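Long-range contacts in hypothetical protein (Leishmania major, PDB 2AR1), which is of unknown function but carries an EVE domain of the PUA clan, a family whose relatives bind modified nucleic acid bases, so it may do likewise: residues A[29-34]-A[65-70]; A[80-85]-A[118-123]. All coordinates share one frame; numbering follows the deposited sequence.

Contact 1. Residues A[29-34]-A[65-70]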
loop_
_atom_site.group_PDB
_atom_site.type_symbol
_atom_site.label_atom_id
_atom_site.label_comp_id
_atom_site.label_asym_id
_atom_site.label_seq_id
_atom_site.Cartn_x
_atom_site.Cartn_y
_atom_site.Cartn_z
ATOM N N HIS A 29 -11.546 -1.825 -7.821
ATOM C CA HIS A 29 -12.109 -2.424 -9.019
ATOM C C HIS A 29 -10.993 -3.019 -9.897
ATOM O O HIS A 29 -11.252 -3.794 -10.810
ATOM C CB HIS A 29 -12.931 -1.408 -9.803
ATOM C CG HIS A 29 -12.100 -0.373 -10.487
ATOM N ND1 HIS A 29 -11.297 0.495 -9.796
ATOM C CD2 HIS A 29 -11.972 -0.058 -11.796
ATOM C CE1 HIS A 29 -10.711 1.308 -10.656
ATOM N NE2 HIS A 29 -11.091 0.985 -11.874
ATOM N N LYS A 30 -9.753 -2.669 -9.588
ATOM C CA LYS A 30 -8.563 -3.218 -10.243
ATOM C C LYS A 30 -7.959 -4.288 -9.383
ATOM O O LYS A 30 -7.730 -5.399 -9.863
ATOM C CB LYS A 30 -7.506 -2.131 -10.475
ATOM C CG LYS A 30 -7.768 -1.229 -11.665
ATOM C CD LYS A 30 -6.706 -0.157 -11.792
ATOM C CE LYS A 30 -7.190 0.982 -12.657
ATOM N NZ LYS A 30 -6.078 2.023 -12.862
ATOM N N PHE A 31 -7.715 -3.965 -8.112
ATOM C CA PHE A 31 -7.102 -4.915 -7.202
ATOM C C PHE A 31 -7.466 -4.537 -5.785
ATOM O O PHE A 31 -7.047 -3.494 -5.267
ATOM C CB PHE A 31 -5.593 -4.906 -7.435
ATOM C CG PHE A 31 -4.822 -5.946 -6.648
ATOM C CD1 PHE A 31 -4.641 -7.219 -7.160
ATOM C CD2 PHE A 31 -4.293 -5.655 -5.421
ATOM C CE1 PHE A 31 -3.957 -8.183 -6.459
ATOM C CE2 PHE A 31 -3.546 -6.610 -4.726
ATOM C CZ PHE A 31 -3.405 -7.885 -5.240
ATOM N N SER A 32 -8.308 -5.371 -5.171
ATOM C CA SER A 32 -8.795 -5.111 -3.837
ATOM C C SER A 32 -8.119 -5.972 -2.800
ATOM O O SER A 32 -7.383 -6.909 -3.103
ATOM C CB SER A 32 -10.291 -5.352 -3.807
ATOM O OG SER A 32 -10.546 -6.751 -3.856
ATOM N N ILE A 33 -8.447 -5.709 -1.543
ATOM C CA ILE A 33 -7.954 -6.579 -0.471
ATOM C C ILE A 33 -8.369 -8.072 -0.704
ATOM O O ILE A 33 -7.640 -8.956 -0.364
ATOM C CB ILE A 33 -8.454 -6.086 0.901
ATOM C CG1 ILE A 33 -7.815 -6.896 2.049
ATOM C CG2 ILE A 33 -10.008 -6.219 1.015
ATOM C CD1 ILE A 33 -6.259 -6.843 2.161
ATOM N N ASP A 34 -9.499 -8.306 -1.355
ATOM C CA ASP A 34 -9.980 -9.684 -1.608
ATOM C C ASP A 34 -9.178 -10.395 -2.702
ATOM O O ASP A 34 -9.058 -11.608 -2.695
ATOM C CB ASP A 34 -11.443 -9.575 -1.979
ATOM C CG ASP A 34 -12.276 -9.052 -0.836
ATOM O OD1 ASP A 34 -11.962 -9.432 0.333
ATOM O OD2 ASP A 34 -13.270 -8.298 -1.072
ATOM N N VAL A 65 1.719 -3.295 6.494
ATOM C CA VAL A 65 1.102 -2.529 5.441
ATOM C C VAL A 65 -0.410 -2.378 5.669
ATOM O O VAL A 65 -1.102 -3.392 5.835
ATOM C CB VAL A 65 1.322 -3.247 4.098
ATOM C CG1 VAL A 65 0.456 -2.644 3.043
ATOM C CG2 VAL A 65 2.713 -3.150 3.669
ATOM N N LEU A 66 -0.893 -1.147 5.680
ATOM C CA LEU A 66 -2.364 -0.770 5.567
ATOM C C LEU A 66 -2.717 -0.855 4.121
ATOM O O LEU A 66 -2.140 -0.170 3.284
ATOM C CB LEU A 66 -2.638 0.596 6.149
ATOM C CG LEU A 66 -2.216 0.785 7.589
ATOM C CD1 LEU A 66 -2.245 2.219 8.050
ATOM C CD2 LEU A 66 -2.995 -0.121 8.500
ATOM N N PHE A 67 -3.735 -1.697 3.827
ATOM C CA PHE A 67 -4.223 -1.845 2.474
ATOM C C PHE A 67 -5.361 -0.795 2.316
ATOM O O PHE A 67 -6.427 -0.937 2.911
ATOM C CB PHE A 67 -4.749 -3.247 2.252
ATOM C CG PHE A 67 -4.908 -3.606 0.807
ATOM C CD1 PHE A 67 -5.910 -3.112 0.055
ATOM C CD2 PHE A 67 -4.019 -4.519 0.224
ATOM C CE1 PHE A 67 -6.036 -3.446 -1.316
ATOM C CE2 PHE A 67 -4.158 -4.929 -1.135
ATOM C CZ PHE A 67 -5.144 -4.368 -1.910
ATOM N N TYR A 68 -5.153 0.188 1.484
ATOM C CA TYR A 68 -6.068 1.311 1.366
ATOM C C TYR A 68 -6.723 1.288 0.023
ATOM O O TYR A 68 -6.042 1.340 -0.984
ATOM C CB TYR A 68 -5.321 2.651 1.559
ATOM C CG TYR A 68 -6.185 3.896 1.542
ATOM C CD1 TYR A 68 -6.511 4.495 0.354
ATOM C CD2 TYR A 68 -6.687 4.436 2.716
ATOM C CE1 TYR A 68 -7.265 5.662 0.315
ATOM C CE2 TYR A 68 -7.479 5.579 2.690
ATOM C CZ TYR A 68 -7.805 6.162 1.484
ATOM O OH TYR A 68 -8.596 7.285 1.503
ATOM N N HIS A 69 -8.080 1.236 0.019
ATOM C CA HIS A 69 -8.853 1.391 -1.198
ATOM C C HIS A 69 -9.067 2.854 -1.566
ATOM O O HIS A 69 -9.644 3.631 -0.778
ATOM C CB HIS A 69 -10.239 0.737 -1.031
ATOM C CG HIS A 69 -10.195 -0.743 -1.007
ATOM N ND1 HIS A 69 -11.336 -1.498 -0.768
ATOM C CD2 HIS A 69 -9.196 -1.631 -1.209
ATOM C CE1 HIS A 69 -11.027 -2.774 -0.849
ATOM N NE2 HIS A 69 -9.751 -2.894 -1.136
ATOM N N SER A 70 -8.577 3.220 -2.760
ATOM C CA SER A 70 -8.678 4.551 -3.296
ATOM C C SER A 70 -9.593 4.621 -4.496
ATOM O O SER A 70 -9.908 3.569 -5.112
ATOM C CB SER A 70 -7.266 5.076 -3.682
ATOM O OG SER A 70 -6.613 4.171 -4.564
#

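Contact 2. Residues A[80-85]-A[118-123]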
loop_
_atom_site.group_PDB
_atom_site.type_symbol
_atom_site.label_atom_id
_atom_site.label_comp_id
_atom_site.label_asym_id
_atom_site.label_seq_id
_atom_site.Cartn_x
_atom_site.Cartn_y
_atom_site.Cartn_z
ATOM N N LEU A 80 -5.017 -5.500 5.894
ATOM C CA LEU A 80 -3.637 -5.499 6.277
ATOM C C LEU A 80 -2.853 -6.470 5.398
ATOM O O LEU A 80 -3.338 -7.544 5.009
ATOM C CB LEU A 80 -3.491 -5.947 7.755
ATOM C CG LEU A 80 -4.173 -5.091 8.830
ATOM C CD1 LEU A 80 -3.791 -5.594 10.160
ATOM C CD2 LEU A 80 -3.658 -3.632 8.699
ATOM N N ALA A 81 -1.621 -6.048 5.088
ATOM C CA ALA A 81 -0.668 -6.894 4.422
ATOM C C ALA A 81 0.707 -6.813 5.125
ATOM O O ALA A 81 0.900 -6.084 6.117
ATOM C CB ALA A 81 -0.531 -6.520 2.963
ATOM N N GLU A 82 1.635 -7.542 4.566
ATOM C CA GLU A 82 3.014 -7.606 5.137
ATOM C C GLU A 82 4.017 -7.743 4.010
ATOM O O GLU A 82 3.751 -8.389 3.047
ATOM C CB GLU A 82 3.138 -8.708 6.140
ATOM C CG GLU A 82 4.490 -8.859 6.677
ATOM C CD GLU A 82 4.550 -9.882 7.823
ATOM O OE1 GLU A 82 3.553 -9.956 8.563
ATOM O OE2 GLU A 82 5.614 -10.572 8.011
ATOM N N VAL A 83 5.118 -6.988 4.053
ATOM C CA VAL A 83 6.098 -7.117 2.998
ATOM C C VAL A 83 6.808 -8.497 3.100
ATOM O O VAL A 83 7.333 -8.905 4.175
ATOM C CB VAL A 83 7.138 -5.947 3.088
ATOM C CG1 VAL A 83 8.304 -6.141 2.109
ATOM C CG2 VAL A 83 6.394 -4.617 2.869
ATOM N N VAL A 84 6.851 -9.246 1.989
ATOM C CA VAL A 84 7.605 -10.505 1.972
ATOM C C VAL A 84 8.835 -10.652 1.032
ATOM O O VAL A 84 9.561 -11.607 1.132
ATOM C CB VAL A 84 6.695 -11.754 1.798
ATOM C CG1 VAL A 84 5.690 -11.818 2.960
ATOM C CG2 VAL A 84 5.993 -11.717 0.460
ATOM N N ARG A 85 9.060 -9.682 0.158
ATOM C CA ARG A 85 10.292 -9.637 -0.592
ATOM C C ARG A 85 10.688 -8.182 -0.824
ATOM O O ARG A 85 9.847 -7.338 -1.109
ATOM C CB ARG A 85 10.137 -10.275 -1.954
ATOM C CG ARG A 85 11.530 -10.600 -2.547
ATOM C CD ARG A 85 11.588 -10.903 -4.017
ATOM N NE ARG A 85 12.933 -11.400 -4.405
ATOM C CZ ARG A 85 14.024 -10.630 -4.578
ATOM N NH1 ARG A 85 14.023 -9.274 -4.373
ATOM N NH2 ARG A 85 15.151 -11.230 -4.970
ATOM N N LYS A 118 2.173 -9.941 1.327
ATOM C CA LYS A 118 1.325 -11.068 1.692
ATOM C C LYS A 118 0.069 -10.541 2.369
ATOM O O LYS A 118 0.085 -9.502 3.030
ATOM C CB LYS A 118 2.047 -12.125 2.560
ATOM C CG LYS A 118 2.135 -11.833 4.040
ATOM C CD LYS A 118 2.495 -13.129 4.785
ATOM C CE LYS A 118 3.325 -12.846 6.007
ATOM N NZ LYS A 118 3.414 -14.109 6.872
ATOM N N PHE A 119 -1.064 -11.191 2.118
ATOM C CA PHE A 119 -2.272 -10.916 2.804
ATOM C C PHE A 119 -2.117 -11.175 4.290
ATOM O O PHE A 119 -1.570 -12.225 4.658
ATOM C CB PHE A 119 -3.337 -11.952 2.354
ATOM C CG PHE A 119 -4.615 -11.813 3.100
ATOM C CD1 PHE A 119 -5.499 -10.767 2.822
ATOM C CD2 PHE A 119 -4.943 -12.738 4.079
ATOM C CE1 PHE A 119 -6.675 -10.648 3.545
ATOM C CE2 PHE A 119 -6.112 -12.600 4.813
ATOM C CZ PHE A 119 -6.967 -11.616 4.528
ATOM N N VAL A 120 -2.711 -10.333 5.122
ATOM C CA VAL A 120 -2.697 -10.557 6.590
ATOM C C VAL A 120 -4.118 -10.564 7.169
ATOM O O VAL A 120 -4.454 -11.454 7.942
ATOM C CB VAL A 120 -1.843 -9.475 7.310
ATOM C CG1 VAL A 120 -1.983 -9.587 8.788
ATOM C CG2 VAL A 120 -0.361 -9.606 6.914
ATOM N N ALA A 121 -4.896 -9.550 6.779
ATOM C CA ALA A 121 -6.278 -9.393 7.283
ATOM C C ALA A 121 -7.205 -8.639 6.323
ATOM O O ALA A 121 -6.780 -7.753 5.617
ATOM C CB ALA A 121 -6.281 -8.748 8.590
ATOM N N ARG A 122 -8.483 -9.080 6.321
ATOM C CA ARG A 122 -9.521 -8.506 5.526
ATOM C C ARG A 122 -10.526 -7.988 6.552
ATOM O O ARG A 122 -11.085 -8.784 7.315
ATOM C CB ARG A 122 -10.156 -9.547 4.602
ATOM C CG ARG A 122 -11.032 -9.012 3.439
ATOM C CD ARG A 122 -12.267 -8.272 3.813
ATOM N NE ARG A 122 -13.058 -8.156 2.605
ATOM C CZ ARG A 122 -14.220 -7.528 2.535
ATOM N NH1 ARG A 122 -14.711 -6.954 3.613
ATOM N NH2 ARG A 122 -14.908 -7.500 1.409
ATOM N N TRP A 123 -10.734 -6.688 6.631
ATOM C CA TRP A 123 -11.539 -6.169 7.681
ATOM C C TRP A 123 -13.011 -6.255 7.231
ATOM O O TRP A 123 -13.328 -6.085 6.024
ATOM C CB TRP A 123 -11.160 -4.747 8.031
ATOM C CG TRP A 123 -9.858 -4.651 8.694
ATOM C CD1 TRP A 123 -9.093 -5.713 9.168
ATOM C CD2 TRP A 123 -9.123 -3.434 9.007
ATOM N NE1 TRP A 123 -7.922 -5.202 9.733
ATOM C CE2 TRP A 123 -7.944 -3.826 9.670
ATOM C CE3 TRP A 123 -9.389 -2.044 8.832
ATOM C CZ2 TRP A 123 -7.011 -2.865 10.161
ATOM C CZ3 TRP A 123 -8.415 -1.089 9.286
ATOM C CH2 TRP A 123 -7.272 -1.536 9.953
#

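Contact 1. Residues A[29-34]-A[65-70]
Ile33 N donates a hydrogen bond to His69 NE2, 3.1 Å long with an N-H...N angle of 162°. The amide lies almost in the plane of the imidazole, at its edge, a position that suits an acceptor nitrogen. Ile33 opens helix 33-39, where amides have no preceding turn to bond to; histidine suits this place because its ring nitrogen supplies the missing acceptor. Ser32, the N-cap, serves the amide after that: its OG takes a weak bond from Asp34 N. With OG placed between the backbone N and the carbonyl carbon (chi1 73°), the short hydroxyl turns back toward the helix, as serine readily does.

The apolar part centres on Phe67, a broad ring under the start of the helix. Ile33 CA makes a CH-pi contact over the ring face, 3.9 Å from the centroid. Ile33 CD1 reaches over the same ring to Phe67 CG at 3.8 Å, helped by a CG1 branch anti to the backbone N (chi1 -174°). The side chains of Phe31 and Phe67 run roughly crosswise, and Phe31 CD2 comes to the edge of the Phe67 ring, near its plane, 3.8 Å from Phe67 CZ. Trp44 meets Phe67 with the ring planes about perpendicular.

Accepting at NE2 implies that this nitrogen carries no proton, so His69 is probably neutral, with its proton on ND1, and the buried helix start is joined to strand 64-69 by one directional bond amid hydrocarbon.

Contact 2. Residues A[80-85]-A[118-123]
A classic beta bulge interrupts the antiparallel pairing of strands 76-89 and 113-128 in the mixed sheet, setting two residues, Val120 and Ala121, opposite one, Leu80. Leu80 O accepts from Val120 N at 2.9 Å and from Ala121 N at 3.1 Å, the two donors approaching from the same face of the carbonyl plane. Leu80 N returns a bond to Ala121 O. Beyond the bulge the register has shifted by one, and Glu82 and Lys118 form a hydrogen-bonded pair: Glu82 N bonds to Lys118 O, and Lys118 N to Glu82 O at 2.8 Å.

Small Ala121 sits beside Leu80, while branched Val120 lays CG2 3.7 Å from Glu82 CB. Leu80, a flexible apolar residue suited to a buried place, has CG anti to the carbonyl carbon (chi1 -61°), which carries CD2 to 3.7 Å from Trp123 CZ2; helix 156-169 packs on both residues through Leu163 and Ile162. At the other end Val84 CG1 rests against Lys118 CB and CG.

The aliphatic parts of Glu82 and Lys118 run alongside each other in the same direction. Lys64 is a long, weak ion partner of Glu82. Lys118 NZ stays 4.3 Å from Glu82 OE2, too far for a salt bridge.

In the fold
The two contacts lie in series, the chain completing contact 1 before it reaches contact 2, with centres about 11 Å apart. Both reach the same mixed sheet: strand 64-69 of contact 1 neighbours strand 76-89 of contact 2, which in turn pairs with strand 113-128. Val65 O and Ala81 N, 2.8 Å apart, probably form a hydrogen bond joining the first two. Helix 33-39 spans the set from one face: Asp34 OD1 makes a salt bridge to Arg122 NE, and Leu36 touches Phe67, Ala81 and Phe119. Together the contacts tie three consecutive sheet strands and an early helix into one EVE-domain core.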